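Penicillin binding protein 2X (Streptococcus thermophilus, PDB 5U47) probably cross-links adjacent glycan strands of septal cell-wall peptidoglycan as a divisome transpeptidase, and is a target of penicillin and other beta-lactams. Local coordinates at residues K600-T605 with N623-V628; L619-K624 with T646-E651; N639-I644 with G657-N662. The protein carries 1 engineered substitution. One frame throughout, in Å; residues are numbered along the deposited sequence.

Contact 1. Residues K600-T605 with N623-V628; sequences KTPGET and NKIEKV
The backbone N of I625 donates to K600 O at 2.8 Å, the one direct hydrogen bond between K600-T605 and N623-V628. Its donor lies nearly along the C=O axis of K600, and the N-H...O angle is 152°. K624 CA adds a CA-H...O contact to the same oxygen at 3.5 Å.

Apolar contacts lie beside this bond. P602, the first residue of helix 602-611, slides past I625 in the opposite direction, its CG 3.9 Å from I625 CG1. I625 carries CG1 beside its own N and anti to its carbonyl carbon (chi1 -69°), and the extended second torsion then sends CD1 on to T605. The two side chains meet tip to tip, I625 CD1 lying 3.8 Å from both T605 OG1 and T605 CG2. I625 also packs on I644 of strand 641-646, the middle strand of the sheet. Separately, P602 CD makes a close carbon-to-carbonyl contact with N623 O at 3.3 Å.

The T605 hydroxyl is held within the helix start, that of T601 by water. T605 OG1 donates to T601 O from above the carbonyl plane, and T605 N donates to it as well, giving that oxygen two donors in the first turn. A water hydrogen-bonded to T601 OG1 also approaches N623 O, at a distance short enough to leave that bond doubtful; its bond from K624 NZ is weak.

T601 occupies the N-cap position of the PASTA-domain helix without a capping bond from its side chain. The chemistry is therefore divided: one backbone bond and a water among T601, N623 and K624 make the polar link, while proline, isoleucine and threonine carbons seat the helix start against the edge strand 625-628.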
loop_
_atom_site.group_PDB
_atom_site.type_symbol
_atom_site.label_atom_id
_atom_site.label_comp_id
_atom_site.label_asym_id
_atom_site.label_seq_id
_atom_site.Cartn_x
_atom_site.Cartn_y
_atom_site.Cartn_z
ATOM N N LYS A 600 21.387 -9.331 9.053
ATOM C CA LYS A 600 20.666 -8.343 8.222
ATOM C C LYS A 600 19.849 -7.370 9.079
ATOM O O LYS A 600 19.717 -7.554 10.291
ATOM C CB LYS A 600 19.761 -9.022 7.198
ATOM C CG LYS A 600 20.541 -9.619 6.050
ATOM C CD LYS A 600 19.640 -10.217 4.985
ATOM C CE LYS A 600 20.326 -10.211 3.626
ATOM N NZ LYS A 600 21.715 -10.756 3.690
ATOM N N THR A 601 19.295 -6.349 8.435
ATOM C CA THR A 601 18.481 -5.346 9.121
ATOM C C THR A 601 17.058 -5.898 9.284
ATOM O O THR A 601 16.455 -6.348 8.305
ATOM C CB THR A 601 18.478 -4.021 8.349
ATOM O OG1 THR A 601 19.831 -3.654 8.044
ATOM C CG2 THR A 601 17.817 -2.919 9.167
ATOM N N PRO A 602 16.527 -5.906 10.529
ATOM C CA PRO A 602 15.200 -6.456 10.803
ATOM C C PRO A 602 14.085 -5.848 9.971
ATOM O O PRO A 602 13.302 -6.584 9.381
ATOM C CB PRO A 602 14.992 -6.137 12.290
ATOM C CG PRO A 602 16.351 -6.128 12.843
ATOM C CD PRO A 602 17.191 -5.497 11.780
ATOM N N GLY A 603 14.044 -4.522 9.915
ATOM C CA GLY A 603 13.008 -3.792 9.188
ATOM C C GLY A 603 12.803 -4.222 7.744
ATOM O O GLY A 603 11.713 -4.696 7.368
ATOM N N GLU A 604 13.845 -4.088 6.929
ATOM C CA GLU A 604 13.736 -4.454 5.514
ATOM C C GLU A 604 13.462 -5.950 5.329
ATOM O O GLU A 604 12.735 -6.335 4.413
ATOM C CB GLU A 604 14.945 -3.963 4.687
ATOM C CG GLU A 604 16.266 -4.646 4.914
ATOM C CD GLU A 604 17.414 -3.914 4.203
ATOM O OE1 GLU A 604 17.915 -2.900 4.744
ATOM O OE2 GLU A 604 17.828 -4.370 3.116
ATOM N N THR A 605 14.006 -6.777 6.224
ATOM C CA THR A 605 13.772 -8.215 6.164
ATOM C C THR A 605 12.307 -8.534 6.454
ATOM O O THR A 605 11.706 -9.351 5.750
ATOM C CB THR A 605 14.703 -8.977 7.129
ATOM O OG1 THR A 605 16.063 -8.728 6.753
ATOM C CG2 THR A 605 14.447 -10.473 7.094
ATOM N N ASN A 623 19.105 -2.821 15.345
ATOM C CA ASN A 623 19.219 -2.759 13.892
ATOM C C ASN A 623 19.817 -4.024 13.239
ATOM O O ASN A 623 20.100 -4.016 12.052
ATOM C CB ASN A 623 19.980 -1.504 13.437
ATOM C CG ASN A 623 21.412 -1.468 13.913
ATOM O OD1 ASN A 623 21.886 -2.381 14.577
ATOM N ND2 ASN A 623 22.114 -0.405 13.563
ATOM N N LYS A 624 19.974 -5.104 13.998
ATOM C CA LYS A 624 20.528 -6.343 13.442
ATOM C C LYS A 624 19.704 -7.532 13.875
ATOM O O LYS A 624 19.256 -7.593 15.021
ATOM C CB LYS A 624 21.951 -6.612 13.951
ATOM C CG LYS A 624 22.987 -5.513 13.751
ATOM C CD LYS A 624 23.283 -5.241 12.291
ATOM C CE LYS A 624 24.372 -4.179 12.156
ATOM N NZ LYS A 624 24.526 -3.718 10.748
ATOM N N ILE A 625 19.548 -8.492 12.964
ATOM C CA ILE A 625 18.905 -9.758 13.301
ATOM C C ILE A 625 19.922 -10.655 14.038
ATOM O O ILE A 625 20.992 -10.956 13.496
ATOM C CB ILE A 625 18.389 -10.467 12.044
ATOM C CG1 ILE A 625 17.222 -9.661 11.491
ATOM C CG2 ILE A 625 17.973 -11.905 12.361
ATOM C CD1 ILE A 625 16.621 -10.208 10.214
ATOM N N GLU A 626 19.578 -11.069 15.256
ATOM C CA GLU A 626 20.424 -11.944 16.059
ATOM C C GLU A 626 19.959 -13.404 15.983
ATOM O O GLU A 626 20.786 -14.309 15.883
ATOM C CB GLU A 626 20.453 -11.462 17.503
ATOM C CG GLU A 626 21.346 -12.279 18.407
ATOM C CD GLU A 626 21.427 -11.702 19.805
ATOM O OE1 GLU A 626 21.551 -10.464 19.944
ATOM O OE2 GLU A 626 21.371 -12.493 20.768
ATOM N N LYS A 627 18.650 -13.636 16.061
ATOM C CA LYS A 627 18.105 -14.995 15.951
ATOM C C LYS A 627 16.789 -14.990 15.215
ATOM O O LYS A 627 16.067 -13.968 15.208
ATOM C CB LYS A 627 17.877 -15.624 17.323
ATOM C CG LYS A 627 19.140 -15.945 18.079
ATOM C CD LYS A 627 18.837 -16.557 19.432
ATOM C CE LYS A 627 20.121 -16.706 20.232
ATOM N NZ LYS A 627 19.848 -17.202 21.601
ATOM N N VAL A 628 16.472 -16.133 14.611
ATOM C CA VAL A 628 15.208 -16.313 13.887
ATOM C C VAL A 628 14.640 -17.671 14.291
ATOM O O VAL A 628 15.409 -18.636 14.464
ATOM C CB VAL A 628 15.411 -16.234 12.360
ATOM C CG1 VAL A 628 14.074 -16.229 11.634
ATOM C CG2 VAL A 628 16.202 -14.978 11.991
HETATM O O HOH W 1 21.398 -2.803 10.268
#

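Contact 2. Residues L619-K624 with T646-E651; sequences LGVGNK and TNEFTE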
loop_
_atom_site.group_PDB
_atom_site.type_symbol
_atom_site.label_atom_id
_atom_site.label_comp_id
_atom_site.label_asym_id
_atom_site.label_seq_id
_atom_site.Cartn_x
_atom_site.Cartn_y
_atom_site.Cartn_z
ATOM N N LEU A 619 11.178 -8.758 17.351
ATOM C CA LEU A 619 11.331 -8.596 18.792
ATOM C C LEU A 619 12.428 -7.598 19.111
ATOM O O LEU A 619 13.612 -7.827 18.796
ATOM C CB LEU A 619 11.669 -9.928 19.465
ATOM C CG LEU A 619 10.701 -11.087 19.236
ATOM C CD1 LEU A 619 11.259 -12.363 19.826
ATOM C CD2 LEU A 619 9.330 -10.782 19.822
ATOM N N GLY A 620 12.046 -6.490 19.740
ATOM C CA GLY A 620 13.029 -5.496 20.137
ATOM C C GLY A 620 13.237 -4.378 19.136
ATOM O O GLY A 620 12.524 -4.276 18.152
ATOM N N VAL A 621 14.261 -3.564 19.392
ATOM C CA VAL A 621 14.523 -2.352 18.617
ATOM C C VAL A 621 15.889 -2.255 17.963
ATOM O O VAL A 621 16.209 -1.224 17.395
ATOM C CB VAL A 621 14.341 -1.115 19.523
ATOM C CG1 VAL A 621 12.902 -1.038 20.002
ATOM C CG2 VAL A 621 15.297 -1.152 20.719
ATOM N N GLY A 622 16.699 -3.311 18.062
ATOM C CA GLY A 622 18.035 -3.309 17.463
ATOM C C GLY A 622 18.013 -3.300 15.943
ATOM O O GLY A 622 17.027 -3.725 15.320
ATOM N N ASN A 623 19.105 -2.821 15.345
ATOM C CA ASN A 623 19.219 -2.759 13.892
ATOM C C ASN A 623 19.817 -4.024 13.239
ATOM O O ASN A 623 20.100 -4.016 12.052
ATOM C CB ASN A 623 19.980 -1.504 13.437
ATOM C CG ASN A 623 21.412 -1.468 13.913
ATOM O OD1 ASN A 623 21.886 -2.381 14.577
ATOM N ND2 ASN A 623 22.114 -0.405 13.563
ATOM N N LYS A 624 19.974 -5.104 13.998
ATOM C CA LYS A 624 20.528 -6.343 13.442
ATOM C C LYS A 624 19.704 -7.532 13.875
ATOM O O LYS A 624 19.256 -7.593 15.021
ATOM C CB LYS A 624 21.951 -6.612 13.951
ATOM C CG LYS A 624 22.987 -5.513 13.751
ATOM C CD LYS A 624 23.283 -5.241 12.291
ATOM C CE LYS A 624 24.372 -4.179 12.156
ATOM N NZ LYS A 624 24.526 -3.718 10.748
ATOM N N THR A 646 15.870 -9.211 17.416
ATOM C CA THR A 646 16.915 -8.254 17.076
ATOM C C THR A 646 17.973 -8.277 18.160
ATOM O O THR A 646 17.802 -8.927 19.196
ATOM C CB THR A 646 16.383 -6.819 16.969
ATOM O OG1 THR A 646 16.030 -6.339 18.274
ATOM C CG2 THR A 646 15.185 -6.763 16.039
ATOM N N ASN A 647 19.050 -7.529 17.933
ATOM C CA ASN A 647 20.140 -7.470 18.901
ATOM C C ASN A 647 19.870 -6.548 20.104
ATOM O O ASN A 647 20.719 -6.427 20.967
ATOM C CB ASN A 647 21.481 -7.122 18.233
ATOM C CG ASN A 647 21.501 -5.744 17.617
ATOM O OD1 ASN A 647 20.479 -5.226 17.159
ATOM N ND2 ASN A 647 22.681 -5.165 17.551
ATOM N N GLU A 648 18.708 -5.897 20.160
ATOM C CA GLU A 648 18.357 -5.075 21.331
ATOM C C GLU A 648 16.913 -5.369 21.718
ATOM O O GLU A 648 15.976 -4.756 21.206
ATOM C CB GLU A 648 18.580 -3.591 21.080
ATOM C CG GLU A 648 18.316 -2.763 22.328
ATOM C CD GLU A 648 18.637 -1.296 22.160
ATOM O OE1 GLU A 648 18.987 -0.882 21.032
ATOM O OE2 GLU A 648 18.525 -0.558 23.165
ATOM N N PHE A 649 16.759 -6.299 22.650
ATOM C CA PHE A 649 15.449 -6.806 23.059
ATOM C C PHE A 649 15.430 -6.970 24.576
ATOM O O PHE A 649 16.018 -7.912 25.109
ATOM C CB PHE A 649 15.189 -8.129 22.303
ATOM C CG PHE A 649 13.909 -8.836 22.682
ATOM C CD1 PHE A 649 12.705 -8.150 22.751
ATOM C CD2 PHE A 649 13.907 -10.206 22.897
ATOM C CE1 PHE A 649 11.527 -8.808 23.077
ATOM C CE2 PHE A 649 12.730 -10.873 23.215
ATOM C CZ PHE A 649 11.538 -10.173 23.307
ATOM N N THR A 650 14.754 -6.042 25.253
ATOM C CA THR A 650 14.730 -6.013 26.720
ATOM C C THR A 650 13.361 -5.957 27.397
ATOM O O THR A 650 13.293 -6.106 28.617
ATOM C CB THR A 650 15.490 -4.775 27.237
ATOM O OG1 THR A 650 14.823 -3.596 26.772
ATOM C CG2 THR A 650 16.952 -4.777 26.763
ATOM N N GLU A 651 12.297 -5.701 26.639
ATOM C CA GLU A 651 10.931 -5.606 27.186
ATOM C C GLU A 651 9.998 -6.696 26.648
ATOM O O GLU A 651 10.094 -7.082 25.481
ATOM C CB GLU A 651 10.327 -4.238 26.860
ATOM C CG GLU A 651 10.992 -3.061 27.563
ATOM C CD GLU A 651 10.303 -1.723 27.270
ATOM O OE1 GLU A 651 9.554 -1.621 26.274
ATOM O OE2 GLU A 651 10.518 -0.759 28.039
#
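T646 OG1 sits at the centre of the polar contacts between L619-K624 and T646-E651. It donates to L619 O at 2.9 Å and accepts from G622 N at 3.1 Å, with a weak further bond from E648 N. The hydroxyl lies between the backbone N and the carbonyl carbon of its own residue (chi1 70°), where it can serve both loops. L619 O is gripped twice, since T646 N also donates to it, in the carbonyl plane.

Further bonds tie the two loops together. V621 N donates to E648 O at 2.8 Å. N647 N donates to K624 O, and K624 N returns a bond to N647 OD1 at 3.2 Å, reaching that oxygen from well above its amide plane. The N647 side chain runs beside that of K624, pointing the same way, with ND2 3.8 Å from K624 CG. V621 CG2 lies against the E648 chain, near CG and the carboxylate carbon CD.

Glycines let the chains come this close. G620 CA lies 3.2 Å from E648 O and G622 CA 3.1 Å from N647 OD1, and in both residues a CB would point into the opposite loop. The positive phi of G620 (94°) also suits a residue without a side chain.

Apolar contact centres on F649. L619 CB stands over the centre of its ring, 3.7 Å from the centroid, as a CH-pi contact, and L619 CD1 follows across the same ring.

The paired loops leave strands 615-619 and 641-646 at their C-terminal ends. L619 also touches W669 of helix 660-670 and F649 touches K670, so the end of that helix packs beside the L619-F649 pair.

Contact 3. Residues N639-I644 with G657-N662; sequences NEQILI and GWTKKN
Q641 reaches from strand 641-646 to the loop before helix 660-670 and to the helix's first turn, and its side chain meets that segment at every step. CB lies 3.7 Å from N662 ND2. CG, placed anti to the backbone N (chi1 -174°), meets the same ND2 and carries the extended chain across N662, whose amide plane is turned 31° from that of Q641. CD lies near N662 ND2 and T659 N. At the tip OE1 accepts two bonds, from T659 N at 2.8 Å and from N662 ND2 at 2.9 Å; the latter comes in the carbonyl plane, on a lone pair. NE2 donates to G657 O at 3.1 Å from above that carbonyl's plane. With both ends of the amide bonded, its rotation is fixed.

N662 uses both hydrogens of ND2 on Q641: the second goes to Q641 O at 2.9 Å, nearly straight at 170° but from above the carbonyl plane. N662 OD1 is reached by a water that also accepts from K661 NZ. Another water lies between T659 OG1 and Q641 O, its bond to the carbonyl being weak.

L643, two residues along the strand, slides past N662 in the opposite direction in van der Waals packing, CG 3.8 Å from N662 OD1. Its apolar contact is with W658: CD2 stands over one face of the six-membered ring, 4.2 Å from its centroid. W658 in turn touches I617 and L619 of strand 615-619.

T659 is the N-cap of helix 660-670, its OG1 accepting from N662 N at 3.3 Å. Q641 binds the N of this N-cap residue, G657 O ahead of it and N662 in the first turn, so a strand glutamine holds an N-capped helix start against the sheet, joining the two PASTA units.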
loop_
_atom_site.group_PDB
_atom_site.type_symbol
_atom_site.label_atom_id
_atom_site.label_comp_id
_atom_site.label_asym_id
_atom_site.label_seq_id
_atom_site.Cartn_x
_atom_site.Cartn_y
_atom_site.Cartn_z
ATOM N N ASN A 639 1.439 -17.388 5.348
ATOM C CA ASN A 639 0.839 -16.941 6.609
ATOM C C ASN A 639 1.476 -17.512 7.860
ATOM O O ASN A 639 0.968 -17.286 8.944
ATOM C CB ASN A 639 -0.670 -17.208 6.592
ATOM C CG ASN A 639 -1.300 -16.674 5.332
ATOM O OD1 ASN A 639 -1.133 -15.493 5.021
ATOM N ND2 ASN A 639 -1.973 -17.545 4.562
ATOM N N GLU A 640 2.587 -18.232 7.722
ATOM C CA GLU A 640 3.240 -18.768 8.883
ATOM C C GLU A 640 3.859 -17.607 9.706
ATOM O O GLU A 640 4.443 -16.686 9.168
ATOM C CB GLU A 640 4.290 -19.800 8.478
ATOM C CG GLU A 640 5.059 -20.391 9.645
ATOM C CD GLU A 640 5.929 -21.570 9.245
ATOM O OE1 GLU A 640 5.715 -22.138 8.148
ATOM O OE2 GLU A 640 6.814 -21.927 10.036
ATOM N N GLN A 641 3.679 -17.684 11.017
ATOM C CA GLN A 641 4.168 -16.682 11.935
ATOM C C GLN A 641 5.552 -17.087 12.421
ATOM O O GLN A 641 5.732 -18.191 12.918
ATOM C CB GLN A 641 3.220 -16.596 13.115
ATOM C CG GLN A 641 3.499 -15.483 14.110
ATOM C CD GLN A 641 2.617 -15.645 15.333
ATOM O OE1 GLN A 641 2.909 -16.461 16.211
ATOM N NE2 GLN A 641 1.507 -14.900 15.374
ATOM N N ILE A 642 6.519 -16.188 12.298
ATOM C CA ILE A 642 7.876 -16.468 12.742
ATOM C C ILE A 642 8.389 -15.328 13.610
ATOM O O ILE A 642 7.874 -14.201 13.538
ATOM C CB ILE A 642 8.840 -16.707 11.553
ATOM C CG1 ILE A 642 9.091 -15.417 10.766
ATOM C CG2 ILE A 642 8.317 -17.841 10.664
ATOM C CD1 ILE A 642 10.277 -15.506 9.834
ATOM N N LEU A 643 9.399 -15.625 14.425
ATOM C CA LEU A 643 10.015 -14.620 15.289
ATOM C C LEU A 643 11.373 -14.201 14.745
ATOM O O LEU A 643 12.158 -15.049 14.330
ATOM C CB LEU A 643 10.245 -15.160 16.679
ATOM C CG LEU A 643 9.070 -15.673 17.491
ATOM C CD1 LEU A 643 9.602 -16.180 18.826
ATOM C CD2 LEU A 643 8.023 -14.582 17.678
ATOM N N ILE A 644 11.630 -12.899 14.757
ATOM C CA ILE A 644 12.915 -12.316 14.375
ATOM C C ILE A 644 13.359 -11.568 15.625
ATOM O O ILE A 644 12.763 -10.542 15.987
ATOM C CB ILE A 644 12.793 -11.343 13.186
ATOM C CG1 ILE A 644 12.332 -12.071 11.924
ATOM C CG2 ILE A 644 14.122 -10.649 12.897
ATOM C CD1 ILE A 644 11.986 -11.123 10.786
ATOM N N GLY A 657 -2.119 -13.316 20.047
ATOM C CA GLY A 657 -2.108 -13.948 18.722
ATOM C C GLY A 657 -0.887 -14.806 18.382
ATOM O O GLY A 657 -0.854 -15.426 17.326
ATOM N N TRP A 658 0.122 -14.837 19.249
ATOM C CA TRP A 658 1.288 -15.702 19.018
ATOM C C TRP A 658 0.921 -17.183 19.054
ATOM O O TRP A 658 0.112 -17.613 19.888
ATOM C CB TRP A 658 2.366 -15.487 20.089
ATOM C CG TRP A 658 3.169 -14.244 19.967
ATOM C CD1 TRP A 658 2.798 -13.078 19.378
ATOM C CD2 TRP A 658 4.448 -14.002 20.558
ATOM N NE1 TRP A 658 3.785 -12.143 19.519
ATOM C CE2 TRP A 658 4.814 -12.685 20.234
ATOM C CE3 TRP A 658 5.341 -14.791 21.292
ATOM C CZ2 TRP A 658 6.029 -12.115 20.653
ATOM C CZ3 TRP A 658 6.568 -14.223 21.701
ATOM C CH2 TRP A 658 6.890 -12.905 21.380
ATOM N N THR A 659 1.545 -17.973 18.185
ATOM C CA THR A 659 1.373 -19.418 18.271
ATOM C C THR A 659 2.132 -19.944 19.489
ATOM O O THR A 659 3.068 -19.302 19.983
ATOM C CB THR A 659 1.898 -20.155 17.027
ATOM O OG1 THR A 659 3.304 -19.884 16.855
ATOM C CG2 THR A 659 1.100 -19.737 15.787
ATOM N N LYS A 660 1.722 -21.105 19.979
ATOM C CA LYS A 660 2.398 -21.723 21.122
ATOM C C LYS A 660 3.870 -22.002 20.782
ATOM O O LYS A 660 4.756 -21.784 21.600
ATOM C CB LYS A 660 1.696 -23.016 21.551
ATOM C CG LYS A 660 2.305 -23.608 22.814
ATOM C CD LYS A 660 1.557 -24.831 23.311
ATOM C CE LYS A 660 2.191 -25.346 24.602
ATOM N NZ LYS A 660 1.359 -26.381 25.270
ATOM N N LYS A 661 4.124 -22.458 19.560
ATOM C CA LYS A 661 5.507 -22.704 19.102
ATOM C C LYS A 661 6.363 -21.459 19.296
ATOM O O LYS A 661 7.495 -21.536 19.774
ATOM C CB LYS A 661 5.513 -23.107 17.616
ATOM C CG LYS A 661 6.889 -23.381 17.001
ATOM C CD LYS A 661 6.729 -23.704 15.511
ATOM C CE LYS A 661 8.049 -24.036 14.824
ATOM N NZ LYS A 661 9.002 -22.902 14.800
ATOM N N ASN A 662 5.821 -20.307 18.934
ATOM C CA ASN A 662 6.554 -19.052 19.099
ATOM C C ASN A 662 6.710 -18.610 20.561
ATOM O O ASN A 662 7.766 -18.121 20.942
ATOM C CB ASN A 662 5.995 -17.988 18.177
ATOM C CG ASN A 662 6.337 -18.273 16.724
ATOM O OD1 ASN A 662 7.342 -18.941 16.451
ATOM N ND2 ASN A 662 5.515 -17.775 15.784
HETATM O O HOH W 2 8.363 -19.939 14.148
HETATM O O HOH W 3 4.078 -20.730 14.439
#

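In the fold
All three contacts belong to the C-terminal PASTA region, on one side of the chain's centre. Contacts 1 and 2 lie about 9 Å apart between centres and share N623 and K624, P602 of contact 1 packing on T646 of contact 2. Contact 3 lies about 16 Å from contact 1 and about 17 Å from contact 2, again between centres. Along the chain contact 1 closes before contact 3 opens, whereas the segments of contacts 2 and 3 alternate. The three-stranded sheet, ordered 615-619, 641-646, 625-628, connects them: contacts 1 and 2 belong to the first PASTA unit, and contact 3 crosses to the second, joining the two repeats.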